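Local coordinates for protein cytochrome c552 (Thermochromatium tepidum, PDB 5ZE8) that carries five covalently bound c-type hemes and probably passes electrons at low potential in a purple sulfur photosynthetic bacterium, at residues A[40-45]-A[125-130]; A[130-135]-A[157-162]. All blocks are in the same frame, centred on the assembly; numbering follows the deposited sequence.

Contact 1 (A[40-45]-A[125-130]); sequences VSSELC and VNCVAC. With HEC (heme c), chain D.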
# COMPACT_ATOMS: atom_id res chain seq x y z
N VAL A 40 14.55 -4.70 -19.42
CA VAL A 40 14.04 -6.06 -19.72
C VAL A 40 12.59 -6.24 -19.24
O VAL A 40 12.28 -6.04 -18.03
CB VAL A 40 14.93 -7.14 -19.12
CG1 VAL A 40 14.28 -8.53 -19.33
CG2 VAL A 40 16.27 -7.14 -19.78
N SER A 41 11.69 -6.62 -20.16
CA SER A 41 10.27 -6.75 -19.83
C SER A 41 10.05 -7.94 -18.92
O SER A 41 10.62 -9.02 -19.07
CB SER A 41 9.44 -7.00 -21.10
OG SER A 41 8.08 -7.23 -20.77
N SER A 42 9.05 -7.76 -18.07
CA SER A 42 8.60 -8.85 -17.15
C SER A 42 8.11 -10.09 -17.95
O SER A 42 8.05 -11.22 -17.41
CB SER A 42 7.52 -8.33 -16.20
OG SER A 42 8.00 -7.16 -15.50
N GLU A 43 7.66 -9.86 -19.19
CA GLU A 43 7.25 -10.94 -20.06
C GLU A 43 8.42 -11.92 -20.31
O GLU A 43 8.17 -13.11 -20.55
CB GLU A 43 6.68 -10.39 -21.39
CG GLU A 43 5.49 -9.50 -21.22
CD GLU A 43 4.27 -10.19 -20.66
OE1 GLU A 43 4.03 -11.35 -21.05
OE2 GLU A 43 3.50 -9.56 -19.85
N LEU A 44 9.65 -11.46 -20.35
CA LEU A 44 10.78 -12.35 -20.53
C LEU A 44 10.92 -13.27 -19.33
O LEU A 44 10.98 -14.47 -19.47
CB LEU A 44 12.11 -11.59 -20.73
CG LEU A 44 13.31 -12.59 -20.78
CD1 LEU A 44 13.09 -13.56 -21.96
CD2 LEU A 44 14.64 -11.93 -20.86
N CYS A 45 10.82 -12.73 -18.13
CA CYS A 45 10.89 -13.48 -16.90
C CYS A 45 9.82 -14.51 -16.80
O CYS A 45 10.06 -15.59 -16.29
CB CYS A 45 10.84 -12.52 -15.69
SG CYS A 45 11.90 -11.07 -15.74
N VAL A 125 6.16 -0.95 -11.14
CA VAL A 125 7.13 -1.58 -10.25
C VAL A 125 7.21 -3.06 -10.67
O VAL A 125 6.46 -3.90 -10.18
CB VAL A 125 6.66 -1.39 -8.79
CG1 VAL A 125 7.68 -1.99 -7.83
CG2 VAL A 125 6.59 0.07 -8.42
N ASN A 126 8.15 -3.32 -11.57
CA ASN A 126 8.22 -4.60 -12.25
C ASN A 126 9.37 -5.46 -11.76
O ASN A 126 10.04 -5.09 -10.81
CB ASN A 126 8.20 -4.37 -13.74
CG ASN A 126 9.48 -3.88 -14.31
OD1 ASN A 126 10.42 -3.58 -13.58
ND2 ASN A 126 9.54 -3.82 -15.69
N CYS A 127 9.55 -6.65 -12.38
CA CYS A 127 10.56 -7.59 -11.86
C CYS A 127 11.89 -6.95 -11.72
O CYS A 127 12.50 -7.02 -10.65
CB CYS A 127 10.69 -8.88 -12.70
SG CYS A 127 9.16 -9.56 -13.40
N VAL A 128 12.38 -6.33 -12.78
CA VAL A 128 13.72 -5.78 -12.73
C VAL A 128 13.82 -4.49 -11.87
O VAL A 128 14.91 -4.22 -11.33
CB VAL A 128 14.34 -5.57 -14.13
CG1 VAL A 128 14.41 -6.90 -14.85
CG2 VAL A 128 13.56 -4.55 -14.87
N ALA A 129 12.72 -3.76 -11.71
CA ALA A 129 12.76 -2.60 -10.81
C ALA A 129 13.07 -3.04 -9.42
O ALA A 129 13.95 -2.48 -8.80
CB ALA A 129 11.48 -1.80 -10.86
N CYS A 130 12.38 -4.04 -8.92
CA CYS A 130 12.69 -4.48 -7.58
C CYS A 130 14.01 -5.26 -7.55
O CYS A 130 14.78 -5.12 -6.57
CB CYS A 130 11.61 -5.39 -7.06
SG CYS A 130 10.24 -4.45 -6.38
FE HEC D . 10.64 -11.03 -6.91
CHA HEC D . 11.92 -13.20 -4.52
CHB HEC D . 11.19 -13.33 -9.31
CHC HEC D . 8.78 -9.11 -9.16
CHD HEC D . 10.68 -8.49 -4.69
NA HEC D . 11.38 -12.87 -6.92
C1A HEC D . 11.82 -13.60 -5.85
C2A HEC D . 12.14 -14.93 -6.29
C3A HEC D . 11.95 -14.97 -7.67
C4A HEC D . 11.48 -13.69 -8.02
CMA HEC D . 12.14 -16.12 -8.66
CAA HEC D . 12.54 -16.08 -5.33
CBA HEC D . 11.22 -16.74 -4.92
CGA HEC D . 11.46 -17.92 -3.99
O1A HEC D . 12.39 -18.73 -4.24
O2A HEC D . 10.64 -18.16 -3.10
NB HEC D . 10.09 -11.17 -8.87
C1B HEC D . 10.48 -12.17 -9.64
C2B HEC D . 9.91 -11.95 -10.96
C3B HEC D . 9.19 -10.81 -10.93
C4B HEC D . 9.35 -10.28 -9.60
CMB HEC D . 10.04 -12.92 -12.12
CAB HEC D . 8.28 -10.19 -11.90
CBB HEC D . 7.26 -10.98 -12.43
NC HEC D . 9.89 -9.18 -6.92
C1C HEC D . 9.11 -8.55 -7.89
C2C HEC D . 8.73 -7.26 -7.47
C3C HEC D . 9.33 -7.01 -6.24
C4C HEC D . 10.01 -8.25 -5.89
CMC HEC D . 7.96 -6.29 -8.35
CAC HEC D . 9.23 -5.77 -5.40
CBC HEC D . 7.94 -5.20 -5.10
ND HEC D . 11.17 -10.88 -5.04
C1D HEC D . 11.14 -9.73 -4.28
C2D HEC D . 11.61 -9.97 -2.89
C3D HEC D . 11.95 -11.28 -2.86
C4D HEC D . 11.67 -11.87 -4.20
CMD HEC D . 11.83 -8.95 -1.83
CAD HEC D . 12.51 -12.01 -1.67
CBD HEC D . 11.39 -12.48 -0.73
CGD HEC D . 11.97 -12.84 0.63
O1D HEC D . 11.63 -12.23 1.65
O2D HEC D . 12.70 -13.81 0.71
O HOH W 1 10.96 -6.89 -15.45
O HOH W 2 11.78 -3.28 -17.41
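Two CXXCH heme-binding motifs of this multiheme cytochrome c meet where 40-45, a short lead-in followed by the first turn of helix 42-46, packs against the start of helix 127-131. Cys127 and Cys130 are the two cysteines of one motif, joined through SG to CAB and CAC of the heme; Cys45 is the first cysteine of another and is tied to CAB of a second heme. The two first cysteines pass close to each other, Cys45 SG lying 3.9 Å from Cys127 SG as a van der Waals neighbour. Ser42 leans on Cys127 from the Asn126 side. With OG anti to the carbonyl carbon (chi1 -55°), its hydroxyl rests 3.4 Å from Cys127 SG and against CB of Asn126. Direct polar bonding is replaced by two waters. One donates to Val40 O and Ser42 OG and accepts from Val128 N, 3.1 Å away, thus taking up an amide in the helix's first turn; the other links Val40 O to Asn126 ND2. Glu123, just upstream, ties the pieces further by accepting from Asn126 ND2 and pairing with the hydroxyls of Ser41 and Ser42. Asn126 is the N-cap, its OD1 taking the amide of Ala129 at 3.0 Å and also a bond from Asn106. With an alanine here the amide is gone, and Ala129 N would probably lose its cap while Glu123 and the second water lose the donor they share. Both methyls of Val128 face Val40 O, CG2 at 3.7 Å.

Contact 2 (A[130-135]-A[157-162]); sequences CHTLKT and DRLQAP. With HEC (heme c), chain D.
This buried contact joins the end of a heme-binding helix to a short strand: the turn from helix 127-131 into strand 133-136 lies against strand 159-161, and two hydrogen bonds fasten His131 to Gln160. The backbone bond runs from Gln160 N to His131 O over 2.7 Å, in the carbonyl plane but bent at the hydrogen (139°). Leu159 CA adds a CH...O contact to the same oxygen. The second bond is far straighter: His131 ND1 gives its N-H to Gln160 O at 2.9 Å with an angle of 173°, the oxygen lying in the ring plane. On the far side of the imidazole, NE2 binds the heme iron at 2.1 Å, and His270 supplies the other axial nitrogen. The ring is thus held between the metal and a backbone carbonyl, which fixes its rotation and would probably make it a more electron-rich ligand. Leu159 CD2 meets His131 CB at 4.0 Å, flanking the root of the ring.

Gln160 sets out toward the 131-134 turn. With CG anti to the carbonyl carbon (chi1 -53°), Gln160 CG lies 3.4 Å from Leu133 O; the bend at chi2 then turns the amide obliquely across the aliphatic part of Lys134, whose CG approaches OE1. The NE2 donates to Arg158 O from well above that carbonyl's plane and also bonds Glu213, while OE1 accepts from Asn215; the buried amide is therefore satisfied at both ends. Glu213 also makes a salt bridge with Arg158, linking this segment to the parallel neighbour strand 212-214. Such a histidine, directly following the second cysteine and paired with another across the iron, is the proximal ligand of a CXXCH motif at a bis-histidine heme c site.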
# COMPACT_ATOMS: atom_id res chain seq x y z
N CYS A 130 12.38 -4.04 -8.92
CA CYS A 130 12.69 -4.48 -7.58
C CYS A 130 14.01 -5.26 -7.55
O CYS A 130 14.78 -5.12 -6.57
CB CYS A 130 11.61 -5.39 -7.06
SG CYS A 130 10.24 -4.45 -6.38
N HIS A 131 14.24 -6.11 -8.55
CA HIS A 131 15.38 -7.00 -8.49
C HIS A 131 16.72 -6.40 -8.93
O HIS A 131 17.70 -7.11 -9.00
CB HIS A 131 15.12 -8.38 -9.19
CG HIS A 131 14.19 -9.25 -8.41
ND1 HIS A 131 14.65 -10.03 -7.34
CD2 HIS A 131 12.83 -9.43 -8.48
CE1 HIS A 131 13.58 -10.62 -6.81
NE2 HIS A 131 12.48 -10.31 -7.48
N THR A 132 16.74 -5.09 -9.15
CA THR A 132 18.05 -4.38 -9.38
C THR A 132 18.39 -3.44 -8.20
O THR A 132 19.38 -2.72 -8.29
CB THR A 132 18.15 -3.72 -10.78
OG1 THR A 132 17.11 -2.82 -11.00
CG2 THR A 132 18.19 -4.79 -11.87
N LEU A 133 17.54 -3.36 -7.18
CA LEU A 133 17.86 -2.56 -5.97
C LEU A 133 18.97 -3.30 -5.26
O LEU A 133 18.84 -4.46 -4.96
CB LEU A 133 16.65 -2.50 -5.07
CG LEU A 133 15.41 -1.83 -5.65
CD1 LEU A 133 14.29 -1.97 -4.63
CD2 LEU A 133 15.63 -0.41 -6.15
N LYS A 134 20.10 -2.62 -5.01
CA LYS A 134 21.27 -3.29 -4.42
C LYS A 134 21.53 -2.95 -2.95
O LYS A 134 21.62 -3.85 -2.13
CB LYS A 134 22.50 -3.08 -5.25
CG LYS A 134 23.67 -3.89 -4.74
CD LYS A 134 24.86 -3.68 -5.64
CE LYS A 134 26.02 -4.48 -5.13
NZ LYS A 134 27.16 -4.13 -6.03
N THR A 135 21.58 -1.66 -2.63
CA THR A 135 21.93 -1.26 -1.25
C THR A 135 21.02 -0.12 -0.85
O THR A 135 20.99 0.91 -1.52
CB THR A 135 23.37 -0.80 -1.19
OG1 THR A 135 24.25 -1.81 -1.74
CG2 THR A 135 23.79 -0.42 0.21
N ASP A 157 23.52 -3.25 -12.14
CA ASP A 157 23.24 -3.79 -13.44
C ASP A 157 23.06 -5.32 -13.47
O ASP A 157 22.89 -5.89 -14.56
CB ASP A 157 24.33 -3.32 -14.40
CG ASP A 157 25.68 -3.94 -14.08
OD1 ASP A 157 25.79 -4.62 -13.04
OD2 ASP A 157 26.63 -3.76 -14.88
N ARG A 158 23.00 -5.96 -12.29
CA ARG A 158 22.82 -7.40 -12.13
C ARG A 158 21.56 -7.56 -11.27
O ARG A 158 21.24 -6.74 -10.42
CB ARG A 158 23.97 -8.09 -11.40
CG ARG A 158 25.25 -8.00 -12.22
CD ARG A 158 26.48 -8.33 -11.45
NE ARG A 158 27.55 -8.68 -12.40
CZ ARG A 158 28.71 -9.24 -12.07
NH1 ARG A 158 29.04 -9.44 -10.79
NH2 ARG A 158 29.57 -9.59 -13.02
N LEU A 159 20.86 -8.61 -11.54
CA LEU A 159 19.76 -9.02 -10.73
C LEU A 159 20.25 -9.41 -9.37
O LEU A 159 21.37 -9.94 -9.17
CB LEU A 159 19.07 -10.22 -11.36
CG LEU A 159 18.34 -10.03 -12.67
CD1 LEU A 159 17.68 -11.29 -13.17
CD2 LEU A 159 17.28 -9.00 -12.52
N GLN A 160 19.40 -9.15 -8.40
CA GLN A 160 19.67 -9.35 -6.96
C GLN A 160 18.71 -10.37 -6.44
O GLN A 160 17.49 -10.26 -6.67
CB GLN A 160 19.55 -8.05 -6.19
CG GLN A 160 20.37 -6.91 -6.73
CD GLN A 160 21.91 -7.10 -6.53
OE1 GLN A 160 22.39 -7.39 -5.42
NE2 GLN A 160 22.69 -7.00 -7.65
N ALA A 161 19.22 -11.40 -5.74
CA ALA A 161 18.38 -12.51 -5.29
C ALA A 161 18.63 -12.89 -3.86
O ALA A 161 19.70 -12.68 -3.38
CB ALA A 161 18.67 -13.70 -6.15
N PRO A 162 17.67 -13.52 -3.17
CA PRO A 162 17.87 -13.85 -1.75
C PRO A 162 18.96 -14.85 -1.52
O PRO A 162 19.69 -14.73 -0.55
CB PRO A 162 16.50 -14.38 -1.32
CG PRO A 162 15.73 -14.66 -2.53
CD PRO A 162 16.31 -13.86 -3.65
FE HEC D . 10.64 -11.03 -6.91
CHA HEC D . 11.92 -13.20 -4.52
CHB HEC D . 11.19 -13.33 -9.31
CHC HEC D . 8.78 -9.11 -9.16
CHD HEC D . 10.68 -8.49 -4.69
NA HEC D . 11.38 -12.87 -6.92
C1A HEC D . 11.82 -13.60 -5.85
C2A HEC D . 12.14 -14.93 -6.29
C3A HEC D . 11.95 -14.97 -7.67
C4A HEC D . 11.48 -13.69 -8.02
CMA HEC D . 12.14 -16.12 -8.66
CAA HEC D . 12.54 -16.08 -5.33
CBA HEC D . 11.22 -16.74 -4.92
CGA HEC D . 11.46 -17.92 -3.99
O1A HEC D . 12.39 -18.73 -4.24
O2A HEC D . 10.64 -18.16 -3.10
NB HEC D . 10.09 -11.17 -8.87
C1B HEC D . 10.48 -12.17 -9.64
C2B HEC D . 9.91 -11.95 -10.96
C3B HEC D . 9.19 -10.81 -10.93
C4B HEC D . 9.35 -10.28 -9.60
CMB HEC D . 10.04 -12.92 -12.12
CAB HEC D . 8.28 -10.19 -11.90
CBB HEC D . 7.26 -10.98 -12.43
NC HEC D . 9.89 -9.18 -6.92
C1C HEC D . 9.11 -8.55 -7.89
C2C HEC D . 8.73 -7.26 -7.47
C3C HEC D . 9.33 -7.01 -6.24
C4C HEC D . 10.01 -8.25 -5.89
CMC HEC D . 7.96 -6.29 -8.35
CAC HEC D . 9.23 -5.77 -5.40
CBC HEC D . 7.94 -5.20 -5.10
ND HEC D . 11.17 -10.88 -5.04
C1D HEC D . 11.14 -9.73 -4.28
C2D HEC D . 11.61 -9.97 -2.89
C3D HEC D . 11.95 -11.28 -2.86
C4D HEC D . 11.67 -11.87 -4.20
CMD HEC D . 11.83 -8.95 -1.83
CAD HEC D . 12.51 -12.01 -1.67
CBD HEC D . 11.39 -12.48 -0.73
CGD HEC D . 11.97 -12.84 0.63
O1D HEC D . 11.63 -12.23 1.65
O2D HEC D . 12.70 -13.81 0.71

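How the contacts relate
Both contacts are mainly buried and hang on helix 127-131, contact 1 at its N-terminal end and contact 2 where it gives way to strand 133-136. Cys130 belongs to both, and the same heme touches each; their centres lie about 11 Å apart, and Val128 CG1 meets Leu159 CD2 at 4.3 Å where they join. Both border more than one heme, but contact 1, built of sulfur packing and bridging waters, carries a thioether link to each of two. Contact 2 is direct, with hydrogen bonds to a strand that orient the iron ligand, and it reaches the surface at Lys134 and Arg158. Together they hold both thioether cysteines and one axial histidine of the shared heme.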